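Local coordinates for ESX-1 secretion system protein EccA1 (Mycobacterium tuberculosis, PDB 4F3V) that probably supplies energy, through the ATPase activity of the whole protein, for exporting ESX-1 virulence substrates, this chain being its N-terminal TPR domain, at residues F187-N198 and I210-Q221. Numbering follows the deposited sequence.
With SO4 (sulfate ion), chain G; SO4 (sulfate ion), chain E.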
loop_
_atom_site.group_PDB
_atom_site.type_symbol
_atom_site.label_atom_id
_atom_site.label_comp_id
_atom_site.label_asym_id
_atom_site.label_seq_id
_atom_site.Cartn_x
_atom_site.Cartn_y
_atom_site.Cartn_z
ATOM N N PHE A 187 11.721 21.353 4.216
ATOM C CA PHE A 187 10.988 21.162 5.443
ATOM C C PHE A 187 9.762 22.072 5.578
ATOM O O PHE A 187 8.731 21.646 6.110
ATOM C CB PHE A 187 11.938 21.349 6.643
ATOM C CG PHE A 187 13.029 20.303 6.730
ATOM C CD1 PHE A 187 12.700 18.957 6.767
ATOM C CD2 PHE A 187 14.376 20.655 6.756
ATOM C CE1 PHE A 187 13.683 17.977 6.849
ATOM C CE2 PHE A 187 15.361 19.678 6.825
ATOM C CZ PHE A 187 14.998 18.336 6.881
ATOM N N THR A 188 9.879 23.322 5.119
ATOM C CA THR A 188 8.747 24.242 5.160
ATOM C C THR A 188 7.622 23.748 4.263
ATOM O O THR A 188 6.459 23.752 4.662
ATOM C CB THR A 188 9.146 25.679 4.772
ATOM O OG1 THR A 188 9.977 26.204 5.806
ATOM C CG2 THR A 188 7.917 26.586 4.640
ATOM N N GLU A 189 7.977 23.333 3.043
ATOM C CA GLU A 189 7.017 22.746 2.123
ATOM C C GLU A 189 6.373 21.484 2.737
ATOM O O GLU A 189 5.154 21.314 2.653
ATOM C CB GLU A 189 7.691 22.434 0.773
ATOM C CG GLU A 189 6.793 21.654 -0.184
ATOM C CD GLU A 189 7.374 21.444 -1.567
ATOM O OE1 GLU A 189 8.516 21.892 -1.864
ATOM O OE2 GLU A 189 6.667 20.801 -2.362
ATOM N N ALA A 190 7.193 20.608 3.322
ATOM C CA ALA A 190 6.696 19.404 3.995
ATOM C C ALA A 190 5.644 19.753 5.055
ATOM O O ALA A 190 4.582 19.154 5.100
ATOM C CB ALA A 190 7.829 18.616 4.634
ATOM N N GLU A 191 5.919 20.766 5.859
ATOM C CA GLU A 191 4.981 21.184 6.907
ATOM C C GLU A 191 3.674 21.716 6.353
ATOM O O GLU A 191 2.616 21.331 6.829
ATOM C CB GLU A 191 5.643 22.204 7.820
ATOM C CG GLU A 191 6.764 21.592 8.636
ATOM C CD GLU A 191 7.786 22.603 9.126
ATOM O OE1 GLU A 191 7.752 23.767 8.682
ATOM O OE2 GLU A 191 8.647 22.203 9.950
ATOM N N ARG A 192 3.735 22.552 5.317
ATOM C CA ARG A 192 2.508 23.015 4.650
ATOM C C ARG A 192 1.693 21.813 4.078
ATOM O O ARG A 192 0.507 21.655 4.359
ATOM C CB ARG A 192 2.836 23.999 3.509
ATOM C CG ARG A 192 1.596 24.546 2.795
ATOM C CD ARG A 192 1.897 25.511 1.649
ATOM N NE ARG A 192 2.792 24.936 0.633
ATOM C CZ ARG A 192 2.425 24.221 -0.440
ATOM N NH1 ARG A 192 1.144 23.934 -0.698
ATOM N NH2 ARG A 192 3.360 23.773 -1.270
ATOM N N ARG A 193 2.343 20.948 3.311
ATOM C CA ARG A 193 1.619 19.847 2.677
ATOM C C ARG A 193 1.075 18.825 3.665
ATOM O O ARG A 193 -0.041 18.329 3.481
ATOM C CB ARG A 193 2.471 19.148 1.618
ATOM C CG ARG A 193 2.860 20.067 0.491
ATOM C CD ARG A 193 3.591 19.305 -0.588
ATOM N NE ARG A 193 4.063 20.173 -1.659
ATOM C CZ ARG A 193 3.286 20.696 -2.610
ATOM N NH1 ARG A 193 1.973 20.463 -2.633
ATOM N NH2 ARG A 193 3.830 21.463 -3.555
ATOM N N LEU A 194 1.851 18.497 4.694
ATOM C CA LEU A 194 1.424 17.505 5.677
ATOM C C LEU A 194 0.293 18.055 6.548
ATOM O O LEU A 194 -0.632 17.312 6.905
ATOM C CB LEU A 194 2.602 17.030 6.534
ATOM C CG LEU A 194 3.655 16.173 5.800
ATOM C CD1 LEU A 194 4.860 15.910 6.726
ATOM C CD2 LEU A 194 3.044 14.878 5.260
ATOM N N THR A 195 0.351 19.351 6.856
ATOM C CA THR A 195 -0.732 20.024 7.588
ATOM C C THR A 195 -2.033 20.066 6.775
ATOM O O THR A 195 -3.080 19.719 7.305
ATOM C CB THR A 195 -0.318 21.428 8.058
ATOM O OG1 THR A 195 0.850 21.305 8.882
ATOM C CG2 THR A 195 -1.464 22.101 8.848
ATOM N N GLU A 196 -1.959 20.414 5.490
ATOM C CA GLU A 196 -3.134 20.350 4.617
ATOM C C GLU A 196 -3.685 18.928 4.459
ATOM O O GLU A 196 -4.909 18.711 4.538
ATOM C CB GLU A 196 -2.848 20.965 3.249
ATOM C CG GLU A 196 -2.751 22.490 3.309
ATOM C CD GLU A 196 -2.453 23.167 1.970
ATOM O OE1 GLU A 196 -2.809 22.592 0.917
ATOM O OE2 GLU A 196 -1.914 24.305 1.966
ATOM N N ALA A 197 -2.797 17.959 4.245
ATOM C CA ALA A 197 -3.226 16.572 4.078
ATOM C C ALA A 197 -3.888 16.056 5.370
ATOM O O ALA A 197 -4.785 15.207 5.334
ATOM C CB ALA A 197 -2.047 15.690 3.676
ATOM N N ASN A 198 -3.474 16.596 6.508
ATOM C CA ASN A 198 -4.091 16.217 7.753
ATOM C C ASN A 198 -5.580 16.574 7.817
ATOM O O ASN A 198 -6.341 15.878 8.480
ATOM C CB ASN A 198 -3.369 16.842 8.940
ATOM C CG ASN A 198 -3.756 16.186 10.249
ATOM O OD1 ASN A 198 -3.552 14.985 10.446
ATOM N ND2 ASN A 198 -4.328 16.953 11.132
ATOM N N ILE A 210 2.181 11.396 8.914
ATOM C CA ILE A 210 1.964 12.833 8.992
ATOM C C ILE A 210 2.684 13.390 10.245
ATOM O O ILE A 210 3.495 14.323 10.141
ATOM C CB ILE A 210 0.464 13.198 9.019
ATOM C CG1 ILE A 210 -0.174 12.956 7.642
ATOM C CG2 ILE A 210 0.295 14.668 9.408
ATOM C CD1 ILE A 210 -1.696 13.073 7.634
ATOM N N ALA A 211 2.411 12.814 11.416
ATOM C CA ALA A 211 2.998 13.338 12.672
ATOM C C ALA A 211 4.513 13.121 12.726
ATOM O O ALA A 211 5.253 14.008 13.111
ATOM C CB ALA A 211 2.320 12.709 13.887
ATOM N N TRP A 212 4.963 11.939 12.307
ATOM C CA TRP A 212 6.385 11.626 12.298
ATOM C C TRP A 212 7.187 12.570 11.459
ATOM O O TRP A 212 8.194 13.103 11.897
ATOM C CB TRP A 212 6.621 10.201 11.798
ATOM C CG TRP A 212 8.070 9.849 11.689
ATOM C CD1 TRP A 212 8.842 9.737 10.526
ATOM C CD2 TRP A 212 8.971 9.502 12.786
ATOM N NE1 TRP A 212 10.129 9.383 10.831
ATOM C CE2 TRP A 212 10.271 9.219 12.177
ATOM C CE3 TRP A 212 8.835 9.406 14.177
ATOM C CZ2 TRP A 212 11.378 8.865 12.946
ATOM C CZ3 TRP A 212 9.951 9.046 14.935
ATOM C CH2 TRP A 212 11.201 8.792 14.334
ATOM N N TYR A 213 6.747 12.795 10.233
ATOM C CA TYR A 213 7.496 13.658 9.329
ATOM C C TYR A 213 7.363 15.136 9.685
ATOM O O TYR A 213 8.316 15.900 9.488
ATOM C CB TYR A 213 7.157 13.341 7.859
ATOM C CG TYR A 213 7.870 12.088 7.382
ATOM C CD1 TYR A 213 9.238 12.108 7.091
ATOM C CD2 TYR A 213 7.207 10.888 7.250
ATOM C CE1 TYR A 213 9.919 10.962 6.672
ATOM C CE2 TYR A 213 7.874 9.734 6.833
ATOM C CZ TYR A 213 9.221 9.781 6.537
ATOM O OH TYR A 213 9.875 8.643 6.124
ATOM N N LEU A 214 6.213 15.545 10.225
ATOM C CA LEU A 214 6.111 16.903 10.791
ATOM C C LEU A 214 7.124 17.055 11.912
ATOM O O LEU A 214 7.810 18.074 11.980
ATOM C CB LEU A 214 4.704 17.228 11.320
ATOM C CG LEU A 214 3.604 17.628 10.315
ATOM C CD1 LEU A 214 2.211 17.607 10.975
ATOM C CD2 LEU A 214 3.913 19.020 9.734
ATOM N N ALA A 215 7.210 16.064 12.809
ATOM C CA ALA A 215 8.141 16.143 13.955
ATOM C C ALA A 215 9.562 16.231 13.464
ATOM O O ALA A 215 10.358 17.059 13.948
ATOM C CB ALA A 215 7.977 14.961 14.907
ATOM N N MET A 216 9.903 15.384 12.500
ATOM C CA MET A 216 11.258 15.399 11.933
ATOM C C MET A 216 11.570 16.728 11.241
ATOM O O MET A 216 12.668 17.264 11.399
ATOM C CB MET A 216 11.458 14.228 10.969
ATOM C CG MET A 216 11.557 12.866 11.646
ATOM S SD MET A 216 12.881 12.706 12.868
ATOM C CE MET A 216 11.991 12.574 14.410
ATOM N N ALA A 217 10.616 17.269 10.481
ATOM C CA ALA A 217 10.826 18.578 9.858
ATOM C C ALA A 217 11.067 19.669 10.906
ATOM O O ALA A 217 11.960 20.513 10.739
ATOM C CB ALA A 217 9.672 18.968 8.964
ATOM N N ARG A 218 10.247 19.678 11.961
ATOM C CA ARG A 218 10.405 20.686 13.004
ATOM C C ARG A 218 11.743 20.578 13.692
ATOM O O ARG A 218 12.413 21.596 13.952
ATOM C CB ARG A 218 9.296 20.582 14.048
ATOM C CG ARG A 218 7.925 20.898 13.503
ATOM C CD ARG A 218 7.769 22.369 13.219
ATOM N NE ARG A 218 6.472 22.587 12.614
ATOM C CZ ARG A 218 6.079 23.714 12.030
ATOM N NH1 ARG A 218 6.882 24.760 11.938
ATOM N NH2 ARG A 218 4.855 23.780 11.534
ATOM N N ARG A 219 12.135 19.357 14.023
ATOM C CA ARG A 219 13.410 19.150 14.711
ATOM C C ARG A 219 14.584 19.638 13.843
ATOM O O ARG A 219 15.468 20.320 14.330
ATOM C CB ARG A 219 13.606 17.685 15.070
ATOM C CG ARG A 219 14.976 17.398 15.672
ATOM C CD ARG A 219 15.015 16.025 16.303
ATOM N NE ARG A 219 14.404 16.022 17.622
ATOM C CZ ARG A 219 14.121 14.920 18.304
ATOM N NH1 ARG A 219 14.368 13.716 17.788
ATOM N NH2 ARG A 219 13.594 15.013 19.514
ATOM N N SER A 220 14.580 19.304 12.550
ATOM C CA SER A 220 15.691 19.716 11.674
ATOM C C SER A 220 15.740 21.231 11.473
ATOM O O SER A 220 16.799 21.792 11.278
ATOM C CB SER A 220 15.619 19.008 10.331
ATOM O OG SER A 220 15.853 17.608 10.517
ATOM N N GLN A 221 14.599 21.902 11.552
ATOM C CA GLN A 221 14.596 23.373 11.560
ATOM C C GLN A 221 15.034 23.991 12.886
ATOM O O GLN A 221 15.215 25.203 12.968
ATOM C CB GLN A 221 13.207 23.892 11.241
ATOM C CG GLN A 221 12.765 23.615 9.838
ATOM C CD GLN A 221 11.306 23.958 9.663
ATOM O OE1 GLN A 221 10.471 23.699 10.545
ATOM N NE2 GLN A 221 10.991 24.555 8.535
HETATM S S SO4 G . 13.316 24.970 5.094
HETATM O O1 SO4 G . 13.984 26.254 4.792
HETATM O O2 SO4 G . 12.983 24.953 6.542
HETATM O O3 SO4 G . 12.105 24.849 4.246
HETATM O O4 SO4 G . 14.225 23.843 4.770
HETATM S S SO4 E . 0.508 22.904 -5.034
HETATM O O1 SO4 E . 0.504 23.656 -3.756
HETATM O O2 SO4 E . 0.443 21.467 -4.708
HETATM O O3 SO4 E . -0.680 23.229 -5.849
HETATM O O4 SO4 E . 1.743 23.243 -5.786
#
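E191 and R218 carry the charged part of this contact. The carboxylate of E191 lies flat over one face of the R218 guanidinium, the two planes 18° apart and E191 CD 3.5 Å from R218 CZ. E191 OE2 is 3.5 Å from R218 NE but well out of the guanidinium plane, so the salt bridge acts through charge alone, with no N-H directed at the oxygen. A bend at chi2 (-72°) folds R218, whose CB points away from 187-198, back under the acid. E191 fits as a knob into a hole formed by L214, A217, R218 and Q221, with L214 CD2 packed on E191 CA.

Apolar packing continues on both sides of this knob. F187 touches A217 through CD1, 3.7 Å from A217 CB, while S220 CB lies over one face of the F187 ring, 3.9 Å from its centroid, in a CH-pi contact. Farther along, L194 CD1 meets Y213 CB at 3.6 Å. I210 CG2 lies against L194 O and I210 CD1 against N198 OD1.

The segments run roughly antiparallel (149° between their N-to-C directions), their axes approaching to 9.3 Å, as a helical hairpin of the tetratricopeptide repeat domain. Helix 167-183 packs against 187-198 through E189, R193 and A197, and helix 224-237 against 210-221 through A211, L214 and A215.

Sulfates, probably from the crystallisation liquor, occupy polar sites on 187-198. One accepts bonds from T188 N and OG1; the other accepts a bond from R192 NH1 and a nearly straight one from R193 NH1.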